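Local coordinates for protein endoglucanase (Komagataeibacter sucrofermentans, PDB 6VC5) that is a family 8 glycoside hydrolase that probably cleaves internal beta-1,4-glucosidic linkages of cellulose and related beta-glucans, at residues A5-I10 with L291-H296; P133-L138 with W174-G179; P274-V279 with A303-L308. One frame throughout, in Å; residues are numbered along the deposited sequence.

How the interactions relate
Interactions 1 and 3 are neighbours on one side of the molecule, with centres about 10 Å apart; both segments of interaction 1 pack against helix 300-313, which supplies one segment of interaction 3. The loop of 291-296 lies between the two helices of interaction 3 in the chain, and Leu-294 CD1 rests on Thr-306 CG2 at 3.6 Å. Helix 4-15 joins the same cluster through Gln-7 CB, 3.5 Å from Met-307 SD. Interaction 2 lies across the chain's centre: its centre is about 35 Å from that of interaction 1 and about 27 Å from that of interaction 3. A glycerol, probably from the crystallisation liquor, sits about 4 Å from the side chain of Pro-274 in interaction 3.

Interaction 1 (A5-I10 with L291-H296); sequences AQQWAI and LPTLDH
The side-chain amide of Gln-7 meets the 291-296 loop with its oxygen: OE1 takes the backbone N-H of Leu-294 in the carbonyl plane, 2.8 Å from N. The bond is nearly straight at the hydrogen, with an N-H...O angle of 166°, and the C=O...N angle is 156°. At the nitrogen end of the same amide, NE2 lies 4.0 Å from the methyl CG2 of Thr-293. The other flat group nearby, the His-296 ring, has Asp-295 OD2 above one face, displaced toward the rim. Gln-7 reaches the loop with a chain bent at chi2 (-55°), which turns the amide out from the helix. Leu-294 CB packs beside the accepting oxygen, 3.4 Å from OE1. Almost one helical turn on, Ile-10 adds an apolar contact, its CG2 branch 3.8 Å from Leu-294 CB, while CD1 extends toward the backbone N of Asp-295.

Within the loop, Thr-293 OG1 donates to Asp-295 OD1 on its syn side, and His-296 N bonds to Thr-293 O, so the short 3-10 turn is braced from within. Behind it, helix 300-313 receives Leu-294 on Met-307 and Thr-306. The contact thus joins the N-terminal helix 4-15 to a loop near the C-terminal end of the chain. Its single cross-segment hydrogen bond satisfies the N-H of a buried leucine at the start of the 3-10 turn and fixes which way the Gln-7 amide faces.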
ATOM      1  N   ALA A   5       1.616 -15.497  12.725  1.00 19.82           N
ATOM      2  CA  ALA A   5       0.505 -15.618  13.661  1.00 20.67           C
ATOM      3  C   ALA A   5       0.807 -14.909  14.979  1.00 19.12           C
ATOM      4  O   ALA A   5      -0.076 -14.278  15.573  1.00 18.70           O
ATOM      5  CB  ALA A   5       0.157 -17.090  13.884  1.00 21.21           C
ATOM      6  N   GLN A   6       2.055 -14.975  15.445  1.00 19.70           N
ATOM      7  CA  GLN A   6       2.374 -14.325  16.712  1.00 20.91           C
ATOM      8  C   GLN A   6       2.443 -12.810  16.569  1.00 19.26           C
ATOM      9  O   GLN A   6       2.035 -12.079  17.480  1.00 20.61           O
ATOM     10  CB  GLN A   6       3.657 -14.901  17.317  1.00 26.29           C
ATOM     11  CG  GLN A   6       3.495 -16.339  17.816  1.00 31.03           C
ATOM     12  CD  GLN A   6       3.196 -17.326  16.695  1.00 35.72           C
ATOM     13  OE1 GLN A   6       2.082 -17.829  16.583  1.00 37.84           O
ATOM     14  NE2 GLN A   6       4.202 -17.627  15.880  1.00 37.71           N
ATOM     15  N   GLN A   7       2.960 -12.317  15.440  1.00 16.99           N
ATOM     16  CA  GLN A   7       2.968 -10.873  15.217  1.00 16.64           C
ATOM     17  C   GLN A   7       1.552 -10.331  15.024  1.00 14.04           C
ATOM     18  O   GLN A   7       1.226  -9.244  15.520  1.00 13.92           O
ATOM     19  CB  GLN A   7       3.879 -10.519  14.040  1.00 17.24           C
ATOM     20  CG  GLN A   7       5.350 -10.859  14.292  1.00 19.16           C
ATOM     21  CD  GLN A   7       5.889 -10.212  15.556  1.00 21.35           C
ATOM     22  OE1 GLN A   7       5.878  -8.992  15.690  1.00 23.01           O
ATOM     23  NE2 GLN A   7       6.354 -11.034  16.496  1.00 23.44           N
ATOM     24  N   TRP A   8       0.695 -11.074  14.312  1.00 12.17           N
ATOM     25  CA  TRP A   8      -0.699 -10.658  14.180  1.00 11.80           C
ATOM     26  C   TRP A   8      -1.387 -10.565  15.539  1.00 13.60           C
ATOM     27  O   TRP A   8      -2.150  -9.627  15.790  1.00 15.64           O
ATOM     28  CB  TRP A   8      -1.473 -11.588  13.241  1.00 13.42           C
ATOM     29  CG  TRP A   8      -2.989 -11.471  13.389  1.00 12.72           C
ATOM     30  CD1 TRP A   8      -3.838 -12.442  13.839  1.00 14.09           C
ATOM     31  CD2 TRP A   8      -3.812 -10.323  13.102  1.00 12.91           C
ATOM     32  NE1 TRP A   8      -5.133 -11.975  13.843  1.00 14.27           N
ATOM     33  CE2 TRP A   8      -5.146 -10.682  13.393  1.00 13.36           C
ATOM     34  CE3 TRP A   8      -3.552  -9.035  12.616  1.00 13.00           C
ATOM     35  CZ2 TRP A   8      -6.218  -9.799  13.216  1.00 13.17           C
ATOM     36  CZ3 TRP A   8      -4.620  -8.155  12.446  1.00 12.54           C
ATOM     37  CH2 TRP A   8      -5.940  -8.547  12.746  1.00 13.01           C
ATOM     38  N   ALA A   9      -1.112 -11.514  16.438  1.00 14.51           N
ATOM     39  CA  ALA A   9      -1.733 -11.473  17.761  1.00 15.24           C
ATOM     40  C   ALA A   9      -1.411 -10.173  18.497  1.00 15.44           C
ATOM     41  O   ALA A   9      -2.268  -9.617  19.194  1.00 15.10           O
ATOM     42  CB  ALA A   9      -1.296 -12.680  18.585  1.00 16.58           C
ATOM     43  N   ILE A  10      -0.181  -9.677  18.360  1.00 13.95           N
ATOM     44  CA  ILE A  10       0.182  -8.390  18.950  1.00 14.20           C
ATOM     45  C   ILE A  10      -0.570  -7.248  18.273  1.00 12.96           C
ATOM     46  O   ILE A  10      -1.138  -6.374  18.944  1.00 14.57           O
ATOM     47  CB  ILE A  10       1.704  -8.176  18.882  1.00 14.57           C
ATOM     48  CG1 ILE A  10       2.442  -9.245  19.690  1.00 16.52           C
ATOM     49  CG2 ILE A  10       2.064  -6.804  19.396  1.00 15.84           C
ATOM     50  CD1 ILE A  10       3.919  -9.359  19.302  1.00 18.24           C
ATOM     51  N   LEU A 291      13.964  -9.107  11.249  1.00 21.32           N
ATOM     52  CA  LEU A 291      12.910  -8.133  11.367  1.00 17.63           C
ATOM     53  C   LEU A 291      12.590  -7.686  12.783  1.00 16.58           C
ATOM     54  O   LEU A 291      12.575  -8.399  13.729  1.00 16.83           O
ATOM     55  CB  LEU A 291      11.640  -8.605  10.662  1.00 17.52           C
ATOM     56  CG  LEU A 291      11.667  -8.778   9.135  1.00 16.46           C
ATOM     57  CD1 LEU A 291      10.346  -9.329   8.644  1.00 17.24           C
ATOM     58  CD2 LEU A 291      12.011  -7.517   8.371  1.00 18.63           C
ATOM     59  N   PRO A 292      12.228  -6.412  12.869  1.00 14.36           N
ATOM     60  CA  PRO A 292      11.777  -5.845  14.135  1.00 13.40           C
ATOM     61  C   PRO A 292      10.501  -6.557  14.551  1.00 14.11           C
ATOM     62  O   PRO A 292       9.863  -7.155  13.717  1.00 13.44           O
ATOM     63  CB  PRO A 292      11.441  -4.385  13.784  1.00 15.37           C
ATOM     64  CG  PRO A 292      12.123  -4.095  12.507  1.00 15.90           C
ATOM     65  CD  PRO A 292      12.436  -5.389  11.826  1.00 14.94           C
ATOM     66  N   THR A 293      10.196  -6.561  15.838  1.00 14.93           N
ATOM     67  CA  THR A 293       8.986  -7.180  16.321  1.00 15.89           C
ATOM     68  C   THR A 293       7.965  -6.159  16.821  1.00 16.44           C
ATOM     69  O   THR A 293       8.299  -5.107  17.255  1.00 15.68           O
ATOM     70  CB  THR A 293       9.257  -8.198  17.419  1.00 19.03           C
ATOM     71  OG1 THR A 293      10.086  -7.598  18.404  1.00 21.18           O
ATOM     72  CG2 THR A 293       9.958  -9.422  16.833  1.00 21.50           C
ATOM     73  N   LEU A 294       6.699  -6.518  16.730  1.00 15.48           N
ATOM     74  CA  LEU A 294       5.647  -5.539  16.970  1.00 17.33           C
ATOM     75  C   LEU A 294       5.503  -5.137  18.428  1.00 20.09           C
ATOM     76  O   LEU A 294       4.897  -4.092  18.705  1.00 20.74           O
ATOM     77  CB  LEU A 294       4.310  -6.048  16.444  1.00 18.63           C
ATOM     78  CG  LEU A 294       3.960  -5.497  15.066  1.00 20.75           C
ATOM     79  CD1 LEU A 294       4.934  -6.007  14.012  1.00 20.95           C
ATOM     80  CD2 LEU A 294       2.535  -5.874  14.726  1.00 20.33           C
ATOM     81  N   ASP A 295       6.031  -5.928  19.364  1.00 21.16           N
ATOM     82  CA  ASP A 295       5.997  -5.494  20.755  1.00 23.84           C
ATOM     83  C   ASP A 295       6.855  -4.257  21.005  1.00 23.75           C
ATOM     84  O   ASP A 295       6.721  -3.640  22.065  1.00 24.91           O
ATOM     85  CB  ASP A 295       6.401  -6.632  21.695  1.00 28.40           C
ATOM     86  CG  ASP A 295       7.783  -7.169  21.397  1.00 32.55           C
ATOM     87  OD1 ASP A 295       8.034  -7.534  20.230  1.00 33.29           O
ATOM     88  OD2 ASP A 295       8.617  -7.230  22.326  1.00 35.36           O
ATOM     89  N   HIS A 296       7.725  -3.880  20.062  1.00 22.46           N
ATOM     90  CA  HIS A 296       8.533  -2.668  20.170  1.00 21.03           C
ATOM     91  C   HIS A 296       8.057  -1.551  19.248  1.00 18.62           C
ATOM     92  O   HIS A 296       8.714  -0.502  19.175  1.00 18.36           O
ATOM     93  CB  HIS A 296      10.005  -2.968  19.874  1.00 23.59           C
ATOM     94  CG  HIS A 296      10.607  -4.009  20.764  1.00 27.43           C
ATOM     95  ND1 HIS A 296      11.482  -4.967  20.302  1.00 28.10           N
ATOM     96  CD2 HIS A 296      10.441  -4.254  22.086  1.00 29.01           C
ATOM     97  CE1 HIS A 296      11.841  -5.750  21.305  1.00 29.64           C
ATOM     98  NE2 HIS A 296      11.222  -5.341  22.397  1.00 29.68           N
TER

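Interaction 2 (P133-L138 with W174-G179); sequences PYTVLL and WTKVMG
Polar contacts gather around Thr-135 and Lys-176. The lysine runs out straight from the helix, CG anti to the backbone N (chi1 -175°), and bends at chi4, which brings NZ to 3.0 Å from Thr-135 OG1; the two side chains cross at about a right angle, with CD of the lysine 3.6 Å from the same hydroxyl oxygen. The main partner of NZ is Asp-180, one turn along its own helix, with which it forms a salt bridge. Asp-180 OD2 also accepts the backbone N-H of Thr-135, so a single carboxylate oxygen engages both the strand and the lysine, and probably helps to neutralise the lysine's charge.

On the carbonyl side of Thr-135, a water joins the two backbones, donating to Thr-135 O at 2.6 Å and to Val-177 O at 2.8 Å, and so links a strand carbonyl to a helix carbonyl that cannot bond to each other directly. These bonds tie a beta-hairpin, whose antiparallel strands 128-131 and 134-137 are joined by a short connection, to helix 172-187, in a chain whose family adopts an (alpha/alpha)6 barrel. Strand and helix segments run nearly perpendicular, at 85°, their axes 7.4 Å apart.

The one close apolar touch across this crossing is methyl to methyl, Thr-135 CG2 meeting Val-177 CG2 at 3.9 Å, with Leu-137 directed to the helix at longer range. Flanking it, the ring of Tyr-134 carries Pro-133 CG over the centre of one face and leans further along helix 172-187, on Gln-183 and Ile-184.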
ATOM      1  N   PRO A 133       1.891   7.573 -23.318  1.00 17.78           N
ATOM      2  CA  PRO A 133       1.991   6.178 -23.771  1.00 19.42           C
ATOM      3  C   PRO A 133       1.621   5.141 -22.721  1.00 20.15           C
ATOM      4  O   PRO A 133       1.858   3.953 -22.954  1.00 22.09           O
ATOM      5  CB  PRO A 133       3.484   6.064 -24.111  1.00 19.23           C
ATOM      6  CG  PRO A 133       4.143   6.937 -23.059  1.00 19.83           C
ATOM      7  CD  PRO A 133       3.178   8.083 -22.806  1.00 19.97           C
ATOM      8  N   TYR A 134       1.047   5.549 -21.590  1.00 17.59           N
ATOM      9  CA  TYR A 134       0.809   4.673 -20.454  1.00 15.69           C
ATOM     10  C   TYR A 134      -0.678   4.501 -20.182  1.00 14.98           C
ATOM     11  O   TYR A 134      -1.512   5.324 -20.570  1.00 15.74           O
ATOM     12  CB  TYR A 134       1.406   5.270 -19.173  1.00 14.30           C
ATOM     13  CG  TYR A 134       2.830   5.729 -19.274  1.00 14.55           C
ATOM     14  CD1 TYR A 134       3.857   4.826 -19.497  1.00 16.41           C
ATOM     15  CD2 TYR A 134       3.152   7.076 -19.131  1.00 16.75           C
ATOM     16  CE1 TYR A 134       5.171   5.252 -19.580  1.00 18.86           C
ATOM     17  CE2 TYR A 134       4.460   7.511 -19.219  1.00 16.99           C
ATOM     18  CZ  TYR A 134       5.463   6.596 -19.440  1.00 19.41           C
ATOM     19  OH  TYR A 134       6.771   7.024 -19.526  1.00 23.05           O
ATOM     20  N   THR A 135      -0.990   3.425 -19.461  1.00 13.49           N
ATOM     21  CA  THR A 135      -2.226   3.311 -18.703  1.00 13.64           C
ATOM     22  C   THR A 135      -1.822   3.400 -17.241  1.00 14.32           C
ATOM     23  O   THR A 135      -1.007   2.592 -16.781  1.00 16.50           O
ATOM     24  CB  THR A 135      -2.906   1.972 -18.971  1.00 14.67           C
ATOM     25  OG1 THR A 135      -3.250   1.887 -20.361  1.00 17.72           O
ATOM     26  CG2 THR A 135      -4.165   1.855 -18.133  1.00 15.11           C
ATOM     27  N   VAL A 136      -2.349   4.395 -16.532  1.00 11.11           N
ATOM     28  CA  VAL A 136      -1.924   4.678 -15.162  1.00 11.53           C
ATOM     29  C   VAL A 136      -3.018   4.279 -14.186  1.00 11.82           C
ATOM     30  O   VAL A 136      -4.201   4.179 -14.531  1.00 12.32           O
ATOM     31  CB  VAL A 136      -1.503   6.148 -14.927  1.00 12.69           C
ATOM     32  CG1 VAL A 136      -0.446   6.578 -15.935  1.00 15.30           C
ATOM     33  CG2 VAL A 136      -2.717   7.059 -14.965  1.00 13.69           C
ATOM     34  N   LEU A 137      -2.598   4.055 -12.939  1.00 10.90           N
ATOM     35  CA  LEU A 137      -3.492   3.775 -11.823  1.00 11.18           C
ATOM     36  C   LEU A 137      -3.672   5.047 -10.998  1.00 10.17           C
ATOM     37  O   LEU A 137      -2.716   5.533 -10.381  1.00 11.78           O
ATOM     38  CB  LEU A 137      -2.866   2.677 -10.966  1.00 14.02           C
ATOM     39  CG  LEU A 137      -3.751   2.102  -9.869  1.00 15.89           C
ATOM     40  CD1 LEU A 137      -4.849   1.248 -10.490  1.00 17.03           C
ATOM     41  CD2 LEU A 137      -2.898   1.282  -8.906  1.00 18.46           C
ATOM     42  N   LEU A 138      -4.909   5.587 -10.977  1.00  8.99           N
ATOM     43  CA  LEU A 138      -5.204   6.805 -10.227  1.00  8.82           C
ATOM     44  C   LEU A 138      -5.297   6.503  -8.729  1.00  8.62           C
ATOM     45  O   LEU A 138      -5.767   5.432  -8.335  1.00 10.20           O
ATOM     46  CB  LEU A 138      -6.538   7.381 -10.686  1.00 11.59           C
ATOM     47  CG  LEU A 138      -6.647   7.717 -12.165  1.00 13.88           C
ATOM     48  CD1 LEU A 138      -8.068   8.136 -12.528  1.00 17.77           C
ATOM     49  CD2 LEU A 138      -5.646   8.825 -12.472  1.00 15.70           C
ATOM     50  N   TRP A 174      -4.434  -5.768 -17.012  1.00 15.99           N
ATOM     51  CA  TRP A 174      -3.683  -5.767 -15.760  1.00 14.88           C
ATOM     52  C   TRP A 174      -2.188  -5.868 -16.026  1.00 14.51           C
ATOM     53  O   TRP A 174      -1.382  -5.222 -15.347  1.00 13.92           O
ATOM     54  CB  TRP A 174      -4.161  -6.892 -14.838  1.00 15.12           C
ATOM     55  CG  TRP A 174      -5.461  -6.598 -14.153  1.00 14.99           C
ATOM     56  CD1 TRP A 174      -6.635  -7.270 -14.317  1.00 16.16           C
ATOM     57  CD2 TRP A 174      -5.725  -5.553 -13.208  1.00 16.43           C
ATOM     58  NE1 TRP A 174      -7.611  -6.718 -13.525  1.00 16.13           N
ATOM     59  CE2 TRP A 174      -7.082  -5.662 -12.833  1.00 17.47           C
ATOM     60  CE3 TRP A 174      -4.950  -4.541 -12.642  1.00 17.31           C
ATOM     61  CZ2 TRP A 174      -7.677  -4.796 -11.915  1.00 16.50           C
ATOM     62  CZ3 TRP A 174      -5.548  -3.678 -11.734  1.00 19.57           C
ATOM     63  CH2 TRP A 174      -6.895  -3.814 -11.382  1.00 16.39           C
ATOM     64  N   THR A 175      -1.803  -6.659 -17.031  1.00 15.41           N
ATOM     65  CA  THR A 175      -0.400  -6.744 -17.420  1.00 15.92           C
ATOM     66  C   THR A 175       0.114  -5.391 -17.892  1.00 15.12           C
ATOM     67  O   THR A 175       1.238  -4.995 -17.555  1.00 14.80           O
ATOM     68  CB  THR A 175      -0.253  -7.792 -18.525  1.00 17.12           C
ATOM     69  OG1 THR A 175      -0.805  -9.031 -18.067  1.00 20.25           O
ATOM     70  CG2 THR A 175       1.214  -7.998 -18.878  1.00 19.17           C
ATOM     71  N   LYS A 176      -0.713  -4.654 -18.642  1.00 14.98           N
ATOM     72  CA  LYS A 176      -0.303  -3.342 -19.133  1.00 15.72           C
ATOM     73  C   LYS A 176      -0.167  -2.343 -17.990  1.00 14.04           C
ATOM     74  O   LYS A 176       0.783  -1.553 -17.960  1.00 13.28           O
ATOM     75  CB  LYS A 176      -1.295  -2.830 -20.174  1.00 18.51           C
ATOM     76  CG  LYS A 176      -0.878  -1.514 -20.824  1.00 21.31           C
ATOM     77  CD  LYS A 176      -1.856  -1.082 -21.903  1.00 23.73           C
ATOM     78  CE  LYS A 176      -1.214  -0.088 -22.867  1.00 26.08           C
ATOM     79  NZ  LYS A 176      -1.081   1.276 -22.268  1.00 25.65           N
ATOM     80  N   VAL A 177      -1.098  -2.369 -17.034  1.00 12.85           N
ATOM     81  CA  VAL A 177      -1.007  -1.474 -15.878  1.00 12.15           C
ATOM     82  C   VAL A 177       0.276  -1.727 -15.094  1.00 11.90           C
ATOM     83  O   VAL A 177       0.988  -0.786 -14.708  1.00 11.91           O
ATOM     84  CB  VAL A 177      -2.253  -1.605 -14.987  1.00 11.88           C
ATOM     85  CG1 VAL A 177      -2.040  -0.822 -13.679  1.00 14.16           C
ATOM     86  CG2 VAL A 177      -3.472  -1.099 -15.715  1.00 14.75           C
ATOM     87  N   MET A 178       0.586  -3.004 -14.833  1.00 12.06           N
ATOM     88  CA  MET A 178       1.794  -3.360 -14.093  1.00 12.39           C
ATOM     89  C   MET A 178       3.049  -2.954 -14.859  1.00 13.37           C
ATOM     90  O   MET A 178       3.984  -2.387 -14.280  1.00 13.96           O
ATOM     91  CB  MET A 178       1.813  -4.874 -13.822  1.00 13.58           C
ATOM     92  CG  MET A 178       1.026  -5.334 -12.590  1.00 13.03           C
ATOM     93  SD  MET A 178       1.118  -7.135 -12.261  1.00 11.61           S
ATOM     94  CE  MET A 178      -0.086  -7.777 -13.437  1.00 15.17           C
ATOM     95  N   GLY A 179       3.091  -3.253 -16.162  1.00 13.47           N
ATOM     96  CA  GLY A 179       4.285  -2.964 -16.941  1.00 13.81           C
ATOM     97  C   GLY A 179       4.509  -1.478 -17.133  1.00 14.51           C
ATOM     98  O   GLY A 179       5.648  -0.999 -17.074  1.00 15.34           O
TER
HETATM   99  O   HOH W   1       0.500   1.925 -14.801  1.00 17.65           O

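Interaction 3 (P274-V279 with A303-L308); sequences PGYLAV and AALTML
Leu-305 and Thr-306 press against Gly-275, where the two segments come closest, with CA atoms of Gly-275 and Thr-306 4.6 Å apart. Here the packing is tight: a side chain on Gly-275 would run into Leu-305 CB, and in its absence Thr-306 OG1 stands 3.4 Å from Gly-275 CA. That hydroxyl is bonded within its own helix, to Ser-302 O, while Ser-302 OG takes the N-H of Gly-275, so the close approach is also held by a bond one turn earlier. Leu-305 lays its forked end across helix 274-282: CG is anti to the backbone N (chi1 -176°), CD2 lies 3.5 Å from Gly-275 O and obliquely beside the Tyr-276 ring, and CD1 reaches Val-279 CG2 at 3.7 Å. With an alanine at Leu-305, Gly-275 O, Tyr-276 CD1 and Val-279 CG2 would probably face a gap between the helices.

Ala-278 makes a buried but somewhat longer contact, its CB 4.2 Å from Thr-306 CA. The loose end is Pro-274, partly exposed at the margin, which approaches only through its backbone C, 4.1 Å from Thr-306 OG1. The helix segments run nearly parallel, at 17°, with axes 7.9 Å apart. Helix 300-313 is backed by helix 33-46, against which Ala-304, Met-307 and Leu-308 pack, and helix 225-232 closes on Val-279, Leu-305 and Leu-308.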
ATOM      1  N   PRO A 274      10.821   1.839  13.145  1.00  9.94           N
ATOM      2  CA  PRO A 274      11.354   0.512  12.782  1.00 11.24           C
ATOM      3  C   PRO A 274      10.768  -0.084  11.520  1.00  9.76           C
ATOM      4  O   PRO A 274      11.431  -0.919  10.893  1.00 10.52           O
ATOM      5  CB  PRO A 274      11.010  -0.356  14.002  1.00 12.76           C
ATOM      6  CG  PRO A 274      10.885   0.599  15.128  1.00 13.06           C
ATOM      7  CD  PRO A 274      10.406   1.903  14.559  1.00 11.98           C
ATOM      8  N   GLY A 275       9.551   0.289  11.126  1.00  8.28           N
ATOM      9  CA  GLY A 275       9.024  -0.229   9.874  1.00  8.51           C
ATOM     10  C   GLY A 275       9.896   0.094   8.672  1.00  7.68           C
ATOM     11  O   GLY A 275       9.961  -0.692   7.715  1.00  7.94           O
ATOM     12  N   TYR A 276      10.567   1.258   8.673  1.00  5.41           N
ATOM     13  CA  TYR A 276      11.467   1.525   7.552  1.00  6.52           C
ATOM     14  C   TYR A 276      12.645   0.564   7.561  1.00  7.83           C
ATOM     15  O   TYR A 276      13.145   0.170   6.503  1.00  8.11           O
ATOM     16  CB  TYR A 276      12.064   2.928   7.629  1.00  7.73           C
ATOM     17  CG  TYR A 276      11.220   4.073   7.164  1.00  7.25           C
ATOM     18  CD1 TYR A 276       9.856   4.142   7.435  1.00  8.47           C
ATOM     19  CD2 TYR A 276      11.807   5.142   6.494  1.00  7.93           C
ATOM     20  CE1 TYR A 276       9.099   5.251   7.030  1.00  8.96           C
ATOM     21  CE2 TYR A 276      11.060   6.253   6.092  1.00  6.18           C
ATOM     22  CZ  TYR A 276       9.712   6.301   6.367  1.00  7.37           C
ATOM     23  OH  TYR A 276       8.966   7.393   5.980  1.00 10.47           O
ATOM     24  N   LEU A 277      13.152   0.245   8.750  1.00  7.59           N
ATOM     25  CA  LEU A 277      14.240  -0.717   8.842  1.00  7.92           C
ATOM     26  C   LEU A 277      13.801  -2.075   8.322  1.00  7.90           C
ATOM     27  O   LEU A 277      14.585  -2.780   7.679  1.00  9.19           O
ATOM     28  CB  LEU A 277      14.718  -0.810  10.294  1.00 10.95           C
ATOM     29  CG  LEU A 277      15.806  -1.814  10.640  1.00 14.87           C
ATOM     30  CD1 LEU A 277      17.075  -1.487   9.904  1.00 16.41           C
ATOM     31  CD2 LEU A 277      16.041  -1.791  12.135  1.00 14.83           C
ATOM     32  N   ALA A 278      12.544  -2.453   8.584  1.00  8.06           N
ATOM     33  CA  ALA A 278      12.016  -3.691   8.020  1.00  8.66           C
ATOM     34  C   ALA A 278      12.067  -3.670   6.495  1.00  8.46           C
ATOM     35  O   ALA A 278      12.518  -4.634   5.868  1.00 10.27           O
ATOM     36  CB  ALA A 278      10.587  -3.908   8.509  1.00  9.85           C
ATOM     37  N   VAL A 279      11.626  -2.569   5.876  1.00  7.21           N
ATOM     38  CA  VAL A 279      11.698  -2.444   4.418  1.00  8.99           C
ATOM     39  C   VAL A 279      13.145  -2.490   3.927  1.00  8.73           C
ATOM     40  O   VAL A 279      13.462  -3.189   2.957  1.00 10.14           O
ATOM     41  CB  VAL A 279      10.991  -1.153   3.970  1.00  8.50           C
ATOM     42  CG1 VAL A 279      11.179  -0.961   2.470  1.00  9.52           C
ATOM     43  CG2 VAL A 279       9.494  -1.218   4.308  1.00 10.04           C
ATOM     44  N   ALA A 303       3.910  -0.348  13.037  1.00  8.29           N
ATOM     45  CA  ALA A 303       3.468  -1.727  13.222  1.00  8.36           C
ATOM     46  C   ALA A 303       2.900  -2.314  11.928  1.00  8.23           C
ATOM     47  O   ALA A 303       3.214  -3.449  11.559  1.00  7.93           O
ATOM     48  CB  ALA A 303       2.430  -1.797  14.344  1.00  9.66           C
ATOM     49  N   ALA A 304       2.066  -1.549  11.221  1.00  7.94           N
ATOM     50  CA  ALA A 304       1.497  -2.047   9.976  1.00  7.94           C
ATOM     51  C   ALA A 304       2.572  -2.263   8.913  1.00  8.33           C
ATOM     52  O   ALA A 304       2.548  -3.273   8.199  1.00 10.37           O
ATOM     53  CB  ALA A 304       0.398  -1.103   9.479  1.00  7.95           C
ATOM     54  N   LEU A 305       3.529  -1.338   8.805  1.00  6.56           N
ATOM     55  CA  LEU A 305       4.588  -1.499   7.810  1.00  7.88           C
ATOM     56  C   LEU A 305       5.472  -2.706   8.123  1.00  7.32           C
ATOM     57  O   LEU A 305       5.871  -3.450   7.215  1.00  7.77           O
ATOM     58  CB  LEU A 305       5.412  -0.210   7.724  1.00  8.26           C
ATOM     59  CG  LEU A 305       6.513  -0.152   6.663  1.00  7.67           C
ATOM     60  CD1 LEU A 305       5.971  -0.351   5.249  1.00  8.61           C
ATOM     61  CD2 LEU A 305       7.219   1.193   6.765  1.00  9.57           C
ATOM     62  N   THR A 306       5.782  -2.915   9.405  1.00  6.73           N
ATOM     63  CA  THR A 306       6.550  -4.084   9.812  1.00  7.32           C
ATOM     64  C   THR A 306       5.804  -5.373   9.484  1.00  7.57           C
ATOM     65  O   THR A 306       6.392  -6.317   8.946  1.00  7.15           O
ATOM     66  CB  THR A 306       6.856  -3.973  11.306  1.00  9.02           C
ATOM     67  OG1 THR A 306       7.618  -2.780  11.543  1.00 10.11           O
ATOM     68  CG2 THR A 306       7.673  -5.185  11.797  1.00  9.63           C
ATOM     69  N   MET A 307       4.492  -5.419   9.757  1.00  8.29           N
ATOM     70  CA  MET A 307       3.710  -6.597   9.398  1.00  9.26           C
ATOM     71  C   MET A 307       3.749  -6.867   7.896  1.00 10.16           C
ATOM     72  O   MET A 307       3.875  -8.025   7.476  1.00 10.17           O
ATOM     73  CB  MET A 307       2.257  -6.446   9.846  1.00 13.78           C
ATOM     74  CG  MET A 307       1.979  -6.687  11.301  1.00 17.25           C
ATOM     75  SD  MET A 307       2.100  -8.409  11.888  1.00 17.56           S
ATOM     76  CE  MET A 307       2.136  -9.450  10.420  1.00 17.92           C
ATOM     77  N   LEU A 308       3.628  -5.818   7.075  1.00  9.42           N
ATOM     78  CA  LEU A 308       3.731  -5.986   5.626  1.00 10.84           C
ATOM     79  C   LEU A 308       5.066  -6.624   5.248  1.00  9.81           C
ATOM     80  O   LEU A 308       5.132  -7.479   4.353  1.00 10.80           O
ATOM     81  CB  LEU A 308       3.605  -4.617   4.967  1.00 12.82           C
ATOM     82  CG  LEU A 308       2.293  -3.924   4.611  1.00 17.48           C
ATOM     83  CD1 LEU A 308       1.415  -4.668   3.602  1.00 17.33           C
ATOM     84  CD2 LEU A 308       1.508  -3.564   5.883  1.00 22.61           C
TER